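Local coordinates for protein diacylglycerol lipase (PDB 5XK2) that probably hydrolyses the ester bonds of mono- and diacylglycerols, as a fungal class 3 lipase of the alpha/beta hydrolase fold, captured here in a closed conformation, at residues A[13-16]-A[17-21]; A[34-37]-A[38-42]; A[50-54]-A[55-59]; A[120-123]-A[124-128]. All blocks are in the same frame, centred on the assembly; numbering follows the deposited sequence.

Contact 1 (A[13-16]-A[17-21]); sequences TQLE and DFKFW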
loop_
_atom_site.group_PDB
_atom_site.type_symbol
_atom_site.label_atom_id
_atom_site.label_comp_id
_atom_site.label_asym_id
_atom_site.label_seq_id
_atom_site.Cartn_x
_atom_site.Cartn_y
_atom_site.Cartn_z
ATOM N N THR A 13 25.001 10.565 22.874
ATOM C CA THR A 13 24.875 9.120 22.987
ATOM C C THR A 13 24.643 8.461 21.640
ATOM O O THR A 13 24.354 9.134 20.642
ATOM C CB THR A 13 23.705 8.740 23.898
ATOM O OG1 THR A 13 22.488 9.264 23.336
ATOM C CG2 THR A 13 23.916 9.334 25.289
ATOM N N GLN A 14 24.679 7.136 21.646
ATOM C CA GLN A 14 24.362 6.391 20.449
ATOM C C GLN A 14 22.901 6.608 20.069
ATOM O O GLN A 14 22.568 6.701 18.889
ATOM C CB GLN A 14 24.648 4.912 20.643
ATOM C CG GLN A 14 24.598 4.155 19.349
ATOM C CD GLN A 14 25.109 2.740 19.480
ATOM O OE1 GLN A 14 24.712 2.004 20.383
ATOM N NE2 GLN A 14 25.995 2.348 18.573
ATOM N N LEU A 15 22.029 6.682 21.071
ATOM C CA LEU A 15 20.611 6.912 20.810
ATOM C C LEU A 15 20.396 8.250 20.121
ATOM O O LEU A 15 19.592 8.356 19.197
ATOM C CB LEU A 15 19.802 6.863 22.120
ATOM C CG LEU A 15 18.286 7.005 22.004
ATOM C CD1 LEU A 15 17.719 5.871 21.188
ATOM C CD2 LEU A 15 17.653 7.032 23.391
ATOM N N GLU A 16 21.106 9.283 20.577
ATOM C CA GLU A 16 20.968 10.595 19.958
ATOM C C GLU A 16 21.433 10.545 18.502
ATOM O O GLU A 16 20.823 11.170 17.620
ATOM C CB GLU A 16 21.757 11.652 20.740
ATOM C CG GLU A 16 21.090 12.011 22.077
ATOM C CD GLU A 16 19.871 12.923 21.922
ATOM O OE1 GLU A 16 18.853 12.506 21.325
ATOM O OE2 GLU A 16 19.930 14.073 22.411
ATOM N N ASP A 17 22.504 9.797 18.254
ATOM C CA ASP A 17 23.008 9.616 16.892
ATOM C C ASP A 17 21.919 8.992 16.014
ATOM O O ASP A 17 21.637 9.463 14.903
ATOM C CB ASP A 17 24.265 8.730 16.915
ATOM C CG ASP A 17 24.899 8.547 15.543
ATOM O OD1 ASP A 17 25.580 9.479 15.064
ATOM O OD2 ASP A 17 24.727 7.451 14.952
ATOM N N PHE A 18 21.294 7.942 16.533
ATOM C CA PHE A 18 20.255 7.231 15.789
ATOM C C PHE A 18 19.067 8.144 15.458
ATOM O O PHE A 18 18.460 8.033 14.387
ATOM C CB PHE A 18 19.748 6.027 16.592
ATOM C CG PHE A 18 20.741 4.908 16.746
ATOM C CD1 PHE A 18 21.910 4.863 15.998
ATOM C CD2 PHE A 18 20.490 3.885 17.657
ATOM C CE1 PHE A 18 22.801 3.803 16.138
ATOM C CE2 PHE A 18 21.373 2.827 17.809
ATOM C CZ PHE A 18 22.532 2.784 17.066
ATOM N N LYS A 19 18.723 9.022 16.398
ATOM C CA LYS A 19 17.632 9.980 16.202
ATOM C C LYS A 19 17.970 11.077 15.195
ATOM O O LYS A 19 17.080 11.780 14.704
ATOM C CB LYS A 19 17.252 10.612 17.541
ATOM C CG LYS A 19 16.531 9.647 18.467
ATOM C CD LYS A 19 16.369 10.240 19.868
ATOM C CE LYS A 19 15.570 9.289 20.757
ATOM N NZ LYS A 19 15.356 9.888 22.112
ATOM N N PHE A 20 19.261 11.283 14.942
ATOM C CA PHE A 20 19.672 12.283 13.972
ATOM C C PHE A 20 19.630 11.800 12.515
ATOM O O PHE A 20 19.006 12.435 11.663
ATOM C CB PHE A 20 21.085 12.767 14.313
ATOM C CG PHE A 20 21.638 13.761 13.334
ATOM C CD1 PHE A 20 21.085 15.023 13.232
ATOM C CD2 PHE A 20 22.713 13.428 12.516
ATOM C CE1 PHE A 20 21.588 15.963 12.340
ATOM C CE2 PHE A 20 23.222 14.360 11.621
ATOM C CZ PHE A 20 22.659 15.618 11.521
ATOM N N TRP A 21 20.257 10.662 12.209
ATOM C CA TRP A 21 20.410 10.305 10.799
ATOM C C TRP A 21 19.070 9.965 10.158
ATOM O O TRP A 21 18.922 10.097 8.936
ATOM C CB TRP A 21 21.424 9.143 10.615
ATOM C CG TRP A 21 22.778 9.545 11.126
ATOM C CD1 TRP A 21 23.356 9.156 12.288
ATOM C CD2 TRP A 21 23.673 10.495 10.526
ATOM N NE1 TRP A 21 24.586 9.778 12.444
ATOM C CE2 TRP A 21 24.786 10.618 11.379
ATOM C CE3 TRP A 21 23.630 11.259 9.350
ATOM C CZ2 TRP A 21 25.866 11.450 11.086
ATOM C CZ3 TRP A 21 24.705 12.089 9.063
ATOM C CH2 TRP A 21 25.804 12.185 9.934
HETATM O O HOH W 1 18.081 10.434 23.057
#

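Contact 2 (A[34-37]-A[38-42]); sequences YVAK and DGEKL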
loop_
_atom_site.group_PDB
_atom_site.type_symbol
_atom_site.label_atom_id
_atom_site.label_comp_id
_atom_site.label_asym_id
_atom_site.label_seq_id
_atom_site.Cartn_x
_atom_site.Cartn_y
_atom_site.Cartn_z
ATOM N N TYR A 34 14.722 15.935 -3.560
ATOM C CA TYR A 34 15.263 15.029 -4.571
ATOM C C TYR A 34 15.200 15.557 -6.007
ATOM O O TYR A 34 15.613 14.865 -6.942
ATOM C CB TYR A 34 14.605 13.635 -4.477
ATOM C CG TYR A 34 13.104 13.514 -4.605
ATOM C CD1 TYR A 34 12.461 13.662 -5.838
ATOM C CD2 TYR A 34 12.340 13.136 -3.512
ATOM C CE1 TYR A 34 11.069 13.491 -5.945
ATOM C CE2 TYR A 34 10.972 12.979 -3.610
ATOM C CZ TYR A 34 10.345 13.145 -4.816
ATOM O OH TYR A 34 8.989 12.966 -4.892
ATOM N N VAL A 35 14.658 16.758 -6.206
ATOM C CA VAL A 35 14.918 17.480 -7.462
ATOM C C VAL A 35 15.877 18.667 -7.308
ATOM O O VAL A 35 16.124 19.399 -8.268
ATOM C CB VAL A 35 13.616 17.958 -8.100
ATOM C CG1 VAL A 35 12.672 16.768 -8.279
ATOM C CG2 VAL A 35 12.977 19.061 -7.264
ATOM N N ALA A 36 16.382 18.883 -6.097
ATOM C CA ALA A 36 17.207 20.063 -5.819
ATOM C C ALA A 36 18.464 20.157 -6.689
ATOM O O ALA A 36 19.119 19.146 -6.984
ATOM C CB ALA A 36 17.608 20.077 -4.342
ATOM N N LYS A 37 18.822 21.376 -7.076
ATOM C CA LYS A 37 20.097 21.571 -7.742
ATOM C C LYS A 37 21.202 21.713 -6.717
ATOM O O LYS A 37 20.963 21.891 -5.519
ATOM C CB LYS A 37 20.057 22.824 -8.645
ATOM C CG LYS A 37 18.894 22.824 -9.643
ATOM C CD LYS A 37 18.954 23.980 -10.625
ATOM C CE LYS A 37 17.583 24.223 -11.256
ATOM N NZ LYS A 37 16.980 22.974 -11.824
ATOM N N ASP A 38 22.431 21.672 -7.209
ATOM C CA ASP A 38 23.601 21.835 -6.366
ATOM C C ASP A 38 23.505 23.152 -5.623
ATOM O O ASP A 38 23.192 24.202 -6.217
ATOM C CB ASP A 38 24.876 21.763 -7.239
ATOM C CG ASP A 38 26.134 22.182 -6.496
ATOM O OD1 ASP A 38 26.318 21.783 -5.335
ATOM O OD2 ASP A 38 26.956 22.922 -7.078
ATOM N N GLY A 39 23.733 23.107 -4.315
ATOM C CA GLY A 39 23.725 24.321 -3.523
ATOM C C GLY A 39 22.428 24.605 -2.780
ATOM O O GLY A 39 22.402 25.492 -1.923
ATOM N N GLU A 40 21.346 23.878 -3.080
ATOM C CA GLU A 40 20.112 24.095 -2.314
ATOM C C GLU A 40 20.199 23.429 -0.942
ATOM O O GLU A 40 20.727 22.312 -0.815
ATOM C CB GLU A 40 18.885 23.594 -3.086
ATOM C CG GLU A 40 18.774 24.242 -4.485
ATOM C CD GLU A 40 17.482 23.895 -5.218
ATOM O OE1 GLU A 40 16.466 23.639 -4.548
ATOM O OE2 GLU A 40 17.501 23.907 -6.466
ATOM N N LYS A 41 19.723 24.122 0.084
ATOM C CA LYS A 41 19.718 23.575 1.457
ATOM C C LYS A 41 18.659 22.496 1.582
ATOM O O LYS A 41 17.535 22.670 1.093
ATOM C CB LYS A 41 19.424 24.677 2.477
ATOM C CG LYS A 41 20.410 25.820 2.536
ATOM C CD LYS A 41 21.776 25.332 2.890
ATOM C CE LYS A 41 22.584 26.418 3.596
ATOM N NZ LYS A 41 22.952 27.529 2.678
ATOM N N LEU A 42 19.013 21.363 2.188
ATOM C CA LEU A 42 18.004 20.379 2.553
ATOM C C LEU A 42 16.980 21.032 3.465
ATOM O O LEU A 42 17.340 21.751 4.379
ATOM C CB LEU A 42 18.642 19.185 3.268
ATOM C CG LEU A 42 19.429 18.210 2.389
ATOM C CD1 LEU A 42 20.096 17.195 3.298
ATOM C CD2 LEU A 42 18.526 17.493 1.381
#

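Contact 3 (A[50-54]-A[55-59]); sequences PDVEA and AGSTV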
loop_
_atom_site.group_PDB
_atom_site.type_symbol
_atom_site.label_atom_id
_atom_site.label_comp_id
_atom_site.label_asym_id
_atom_site.label_seq_id
_atom_site.Cartn_x
_atom_site.Cartn_y
_atom_site.Cartn_z
ATOM N N PRO A 50 14.519 18.999 11.553
ATOM C CA PRO A 50 15.036 20.260 12.074
ATOM C C PRO A 50 16.544 20.251 12.305
ATOM O O PRO A 50 17.169 21.294 12.150
ATOM C CB PRO A 50 14.308 20.414 13.414
ATOM C CG PRO A 50 13.973 19.005 13.834
ATOM C CD PRO A 50 13.635 18.322 12.531
ATOM N N ASP A 51 17.120 19.120 12.695
ATOM C CA ASP A 51 18.546 19.124 12.980
ATOM C C ASP A 51 19.398 19.069 11.712
ATOM O O ASP A 51 20.543 19.534 11.702
ATOM C CB ASP A 51 18.865 17.981 13.938
ATOM C CG ASP A 51 18.141 18.150 15.260
ATOM O OD1 ASP A 51 18.270 19.245 15.871
ATOM O OD2 ASP A 51 17.407 17.231 15.662
ATOM N N VAL A 52 18.834 18.524 10.639
ATOM C CA VAL A 52 19.479 18.613 9.321
ATOM C C VAL A 52 19.541 20.090 8.888
ATOM O O VAL A 52 20.585 20.578 8.437
ATOM C CB VAL A 52 18.719 17.771 8.265
ATOM C CG1 VAL A 52 19.249 18.057 6.845
ATOM C CG2 VAL A 52 18.796 16.274 8.603
ATOM N N GLU A 53 18.434 20.808 9.057
ATOM C CA GLU A 53 18.407 22.207 8.662
ATOM C C GLU A 53 19.356 23.005 9.559
ATOM O O GLU A 53 20.066 23.888 9.083
ATOM C CB GLU A 53 16.974 22.743 8.723
ATOM C CG GLU A 53 16.060 21.980 7.776
ATOM C CD GLU A 53 14.701 22.611 7.628
ATOM O OE1 GLU A 53 14.582 23.816 7.955
ATOM O OE2 GLU A 53 13.757 21.902 7.205
ATOM N N ALA A 54 19.408 22.655 10.841
ATOM C CA ALA A 54 20.272 23.368 11.785
ATOM C C ALA A 54 21.752 23.190 11.433
ATOM O O ALA A 54 22.582 24.065 11.696
ATOM C CB ALA A 54 20.022 22.891 13.201
ATOM N N ALA A 55 22.061 22.052 10.828
ATOM C CA ALA A 55 23.424 21.721 10.444
ATOM C C ALA A 55 23.815 22.408 9.131
ATOM O O ALA A 55 24.994 22.414 8.767
ATOM C CB ALA A 55 23.579 20.209 10.323
ATOM N N GLY A 56 22.836 22.990 8.442
ATOM C CA GLY A 56 23.068 23.702 7.192
ATOM C C GLY A 56 23.369 22.793 6.011
ATOM O O GLY A 56 24.011 23.207 5.031
ATOM N N SER A 57 22.900 21.550 6.088
ATOM C CA SER A 57 23.315 20.563 5.089
ATOM C C SER A 57 22.806 20.920 3.710
ATOM O O SER A 57 21.681 21.382 3.546
ATOM C CB SER A 57 22.862 19.173 5.488
ATOM O OG SER A 57 23.370 18.914 6.791
ATOM N N THR A 58 23.673 20.707 2.730
ATOM C CA THR A 58 23.448 21.217 1.375
ATOM C C THR A 58 23.497 20.113 0.336
ATOM O O THR A 58 24.396 19.275 0.362
ATOM C CB THR A 58 24.510 22.290 1.018
ATOM O OG1 THR A 58 24.479 23.337 2.007
ATOM C CG2 THR A 58 24.203 22.911 -0.311
ATOM N N VAL A 59 22.541 20.122 -0.591
ATOM C CA VAL A 59 22.551 19.154 -1.698
ATOM C C VAL A 59 23.690 19.413 -2.672
ATOM O O VAL A 59 23.906 20.538 -3.115
ATOM C CB VAL A 59 21.197 19.177 -2.474
ATOM C CG1 VAL A 59 21.256 18.262 -3.704
ATOM C CG2 VAL A 59 20.056 18.740 -1.559
#

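Contact 4 (A[120-123]-A[124-128]); sequences FWTA and WKVVR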
loop_
_atom_site.group_PDB
_atom_site.type_symbol
_atom_site.label_atom_id
_atom_site.label_comp_id
_atom_site.label_asym_id
_atom_site.label_seq_id
_atom_site.Cartn_x
_atom_site.Cartn_y
_atom_site.Cartn_z
ATOM N N PHE A 120 15.916 -4.038 -5.676
ATOM C CA PHE A 120 16.705 -3.071 -4.913
ATOM C C PHE A 120 18.102 -2.919 -5.507
ATOM O O PHE A 120 18.663 -1.809 -5.541
ATOM C CB PHE A 120 16.813 -3.491 -3.444
ATOM C CG PHE A 120 15.503 -3.540 -2.721
ATOM C CD1 PHE A 120 14.604 -2.477 -2.792
ATOM C CD2 PHE A 120 15.172 -4.642 -1.952
ATOM C CE1 PHE A 120 13.387 -2.539 -2.106
ATOM C CE2 PHE A 120 13.972 -4.709 -1.268
ATOM C CZ PHE A 120 13.072 -3.657 -1.354
ATOM N N TRP A 121 18.671 -4.026 -5.984
ATOM C CA TRP A 121 20.003 -3.952 -6.579
ATOM C C TRP A 121 19.934 -3.123 -7.862
ATOM O O TRP A 121 20.807 -2.305 -8.125
ATOM C CB TRP A 121 20.569 -5.349 -6.875
ATOM C CG TRP A 121 21.968 -5.282 -7.479
ATOM C CD1 TRP A 121 22.329 -5.598 -8.758
ATOM C CD2 TRP A 121 23.164 -4.851 -6.821
ATOM N NE1 TRP A 121 23.690 -5.406 -8.927
ATOM C CE2 TRP A 121 24.218 -4.947 -7.751
ATOM C CE3 TRP A 121 23.449 -4.410 -5.522
ATOM C CZ2 TRP A 121 25.531 -4.601 -7.427
ATOM C CZ3 TRP A 121 24.751 -4.070 -5.202
ATOM C CH2 TRP A 121 25.780 -4.169 -6.149
ATOM N N THR A 122 18.883 -3.340 -8.645
ATOM C CA THR A 122 18.665 -2.557 -9.872
ATOM C C THR A 122 18.547 -1.057 -9.571
ATOM O O THR A 122 19.159 -0.228 -10.263
ATOM C CB THR A 122 17.413 -3.048 -10.619
ATOM O OG1 THR A 122 17.617 -4.413 -11.021
ATOM C CG2 THR A 122 17.152 -2.182 -11.861
ATOM N N ALA A 123 17.802 -0.723 -8.521
ATOM C CA ALA A 123 17.625 0.672 -8.129
ATOM C C ALA A 123 18.974 1.334 -7.835
ATOM O O ALA A 123 19.233 2.454 -8.273
ATOM C CB ALA A 123 16.703 0.771 -6.923
ATOM N N TRP A 124 19.832 0.645 -7.089
ATOM C CA TRP A 124 21.155 1.165 -6.780
ATOM C C TRP A 124 21.991 1.308 -8.045
ATOM O O TRP A 124 22.662 2.312 -8.237
ATOM C CB TRP A 124 21.858 0.245 -5.780
ATOM C CG TRP A 124 23.366 0.364 -5.706
ATOM C CD1 TRP A 124 24.272 -0.645 -5.892
ATOM C CD2 TRP A 124 24.139 1.537 -5.392
ATOM N NE1 TRP A 124 25.550 -0.177 -5.723
ATOM C CE2 TRP A 124 25.500 1.155 -5.401
ATOM C CE3 TRP A 124 23.813 2.870 -5.093
ATOM C CZ2 TRP A 124 26.541 2.059 -5.137
ATOM C CZ3 TRP A 124 24.840 3.760 -4.817
ATOM C CH2 TRP A 124 26.187 3.357 -4.850
ATOM N N LYS A 125 21.932 0.297 -8.907
ATOM C CA LYS A 125 22.745 0.318 -10.134
ATOM C C LYS A 125 22.414 1.504 -11.045
ATOM O O LYS A 125 23.298 2.020 -11.721
ATOM C CB LYS A 125 22.579 -0.982 -10.918
ATOM C CG LYS A 125 23.320 -2.150 -10.325
ATOM C CD LYS A 125 23.554 -3.205 -11.387
ATOM C CE LYS A 125 24.554 -2.720 -12.418
ATOM N NZ LYS A 125 24.530 -3.577 -13.634
ATOM N N VAL A 126 21.154 1.917 -11.059
ATOM C CA VAL A 126 20.721 3.032 -11.908
ATOM C C VAL A 126 21.366 4.347 -11.457
ATOM O O VAL A 126 21.660 5.209 -12.282
ATOM C CB VAL A 126 19.172 3.161 -11.904
ATOM C CG1 VAL A 126 18.719 4.495 -12.494
ATOM C CG2 VAL A 126 18.546 2.013 -12.686
ATOM N N VAL A 127 21.541 4.530 -10.147
ATOM C CA VAL A 127 22.176 5.756 -9.654
ATOM C C VAL A 127 23.636 5.649 -9.190
ATOM O O VAL A 127 24.247 6.657 -8.813
ATOM C CB VAL A 127 21.333 6.367 -8.510
ATOM C CG1 VAL A 127 20.002 6.876 -9.055
ATOM C CG2 VAL A 127 21.091 5.348 -7.404
ATOM N N ARG A 128 24.215 4.449 -9.224
ATOM C CA ARG A 128 25.550 4.233 -8.665
ATOM C C ARG A 128 26.653 5.107 -9.274
ATOM O O ARG A 128 27.481 5.674 -8.557
ATOM C CB ARG A 128 25.934 2.755 -8.820
ATOM C CG ARG A 128 27.394 2.473 -8.565
ATOM C CD ARG A 128 27.674 0.962 -8.477
ATOM N NE ARG A 128 27.499 0.284 -9.769
ATOM C CZ ARG A 128 27.660 -1.028 -9.935
ATOM N NH1 ARG A 128 27.987 -1.795 -8.892
ATOM N NH2 ARG A 128 27.505 -1.576 -11.135
#

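Contact 1 (A[13-16]-A[17-21])
Gln14 lays its side chain against the far end of the Phe18 ring, one turn further along the N-terminal helix 14-27 of this alpha/beta hydrolase. CG of Gln14 comes to 3.4 Å from CZ of Phe18. With the two planes only 20° apart, the amide runs nearly parallel to the ring, above its plane and displaced outward past CZ. Gln14 reaches that place with CG opposite its own backbone N (chi1 -168°) and an extended chain beyond. On the same side of the ring Gln14 O lies over the face, 3.3 Å above the plane and displaced toward the rim. Beyond the segment, Phe18 meets Phe201 and Tyr225 edge-to-face, which ties this side of the helix to the central sheet.

Thr13 is the N-cap, just ahead of the helix: Glu16 N donates to Thr13 OG1 over 3.1 Å. Regular i to i+4 backbone bonds follow, weakening at Phe20 N to Glu16 O.

On another side of the helix, where Phe272 touches both residues, the extended Lys19 chain crosses Leu15, its CE 3.8 Å from Leu15 CG. Glu16 is bent at chi2 (-76°), which folds its carboxylate back toward Lys19. The charges stop short of a salt bridge, and one water lies between them, accepting from Lys19 NZ and donating weakly to Glu16 OE1. Lys19 NZ has a further acceptor in Val235 O.

Asp17 OD2 pairs with Tyr176 OH. Trp21 NE1 donates to Asp17 OD1 over 2.8 Å, its partner close to the indole plane but well above the carboxylate plane.

Contact 2 (A[34-37]-A[38-42])
Glu40 folds its carboxylate back onto the backbone of Lys37, across a type II beta turn that runs from Lys37 to Glu40. Two bonds define the tight part of the contact. Glu40 N donates to Lys37 O over 3.2 Å, the bond that closes the turn, with an N-H...O angle of 166°. In the reverse sense Lys37 N donates to Glu40 OE2 over 2.9 Å, equally straight at the hydrogen. The N-H meets that oxygen from above the carboxylate plane, 72° out of it. The same two residues are therefore joined twice, once by backbone alone and once by a side chain returning to backbone.

The torsions account for this reach: CG of Glu40 sits opposite its carbonyl carbon and the chain runs on extended, which carries the carboxylate past CG's contact with Lys37 O to the amide beyond. Glu40 OE1 rests on the methyl of the buried Ala36, 3.7 Å from its CB.

The other side is loose and faces solvent. Lys37 touches OE2 through CB and CG, but the rest of the chain, bent at chi4, heads off from the turn, and NZ remains 5.5 Å from Glu40 OE2, too far for a salt bridge. Asp38, at the exposed corner, has a long, weak ion pair with Lys60. Gly39 takes the third position of the turn with positive phi (98°), a backbone shape that suits glycine.

The turn lies along edge strand 58-65, and the residue just before it, Ala36, is tied to the same strand through its O, which is hydrogen-bonded to Ser62 OG.

Contact 3 (A[50-54]-A[55-59])
Val52 sets its CG1 methyl against CB of Ser57, at 4.0 Å, over a Schellman motif that ends helix 50-55 and leads into edge strand 58-65. CG1 lies opposite the backbone N of Val52 (chi1 170°), beside the carbonyl carbon, which turns the methyl toward the departing chain at Ser57. The hydroxyl of Ser57 is engaged elsewhere, its OG hydrogen-bonded to Tyr24 OH.

The motif is recognised from the backbone. Gly56 is the first residue to leave helical angles and has positive phi (73°), a conformation that glycine adopts easily. Its N donates to Glu53 O over 3.0 Å, from well above the carbonyl plane, as a tightening last turn would produce. Ser57 N reaches back to Val52 O over 3.4 Å; this bond is long and counted weak, yet nearly straight at the hydrogen, with an angle of 174°. Ala55 N divides its weak bonding between Asp51 O and Val52 O. Val52 O thus accepts from both Ala55 and Ser57 as the helix unwinds.

The methyl of Ala55 lies against the last turn, its CB 3.4 Å from Asp51 O. Apart from these small groups the contact is made by backbone atoms. The longer Glu53 side chain points away from residues 55-59, and its OE2 accepts from Cys44 N, a half-cystine of the Cys44-Cys49 disulfide. Val52 also packs on Gln23 and Tyr24 of helix 14-27. At the base of the helix Ala54 N closes the preceding turn, 2.9 Å from Pro50 O.

Contact 4 (A[120-123]-A[124-128])
Trp121 receives two side chains of the following turn over one face of its indole, Trp124 toward the six-membered ring and Lys125 over the five-membered ring. The aromatic pair is an offset edge-to-face one: the edge of Trp124 is directed at the Trp121 face, the planes stand at 61°, and the two ring centroids are 5.0 Å apart. The closest atoms are Trp124 CD1 and Trp121 CZ3, at 3.5 Å. Lys125 makes a CH-pi contact, its CG 3.9 Å from the centroid of the five-membered ring and 25° off the normal. CD of Lys125 comes nearer still to the indole nitrogen, 3.3 Å from Trp121 NE1.

Both tryptophans hold CG opposite their backbone N (chi1 -179° for Trp121), which carries the Trp121 indole forward along the helix, toward the turn that covers it.

The backbone fixes this spacing: Lys125 N donates to Trp121 O over 2.9 Å, and Trp124 N and Val126 N make the equivalent bonds to Phe120 O and Thr122 O.

In the next shell Arg128 sets CB over the centre of one Trp124 face, 3.7 Å above the plane. Its NH1 forms a salt bridge with Asp165, whose OD2 also accepts from Trp124 NE1; one carboxylate thus positions the indole and the guanidinium together. Ala123 touches Ile158 and Trp124 touches Ala162, while Trp124 and Val127 also lie on Phe88. These contacts are those of a helix flanking the central sheet of an alpha/beta hydrolase, here helix 118-138 packed on strand 83-89 and helix 154-168.

How the contacts relate
The four contacts follow in series, each within one continuous stretch, and none encloses or crosses another. Contact 1 begins helix 14-27. Contact 2 reverses the chain in the loop after helix 31-34, and contact 3 takes it from helix 50-55 into edge strand 58-65. Contacts 1 and 3 touch where Phe20 CE1 lies 3.7 Å from Asp51 CB. Contacts 2 and 3 meet through probable backbone hydrogen bonds, Gly39 N to Val59 O at 2.8 Å and Val59 N to Glu40 O at 2.9 Å. Contact 4 touches none of them; its helix 118-138 packs on strand 83-89 of the same sheet, its centre about 27 Å from that of contact 1.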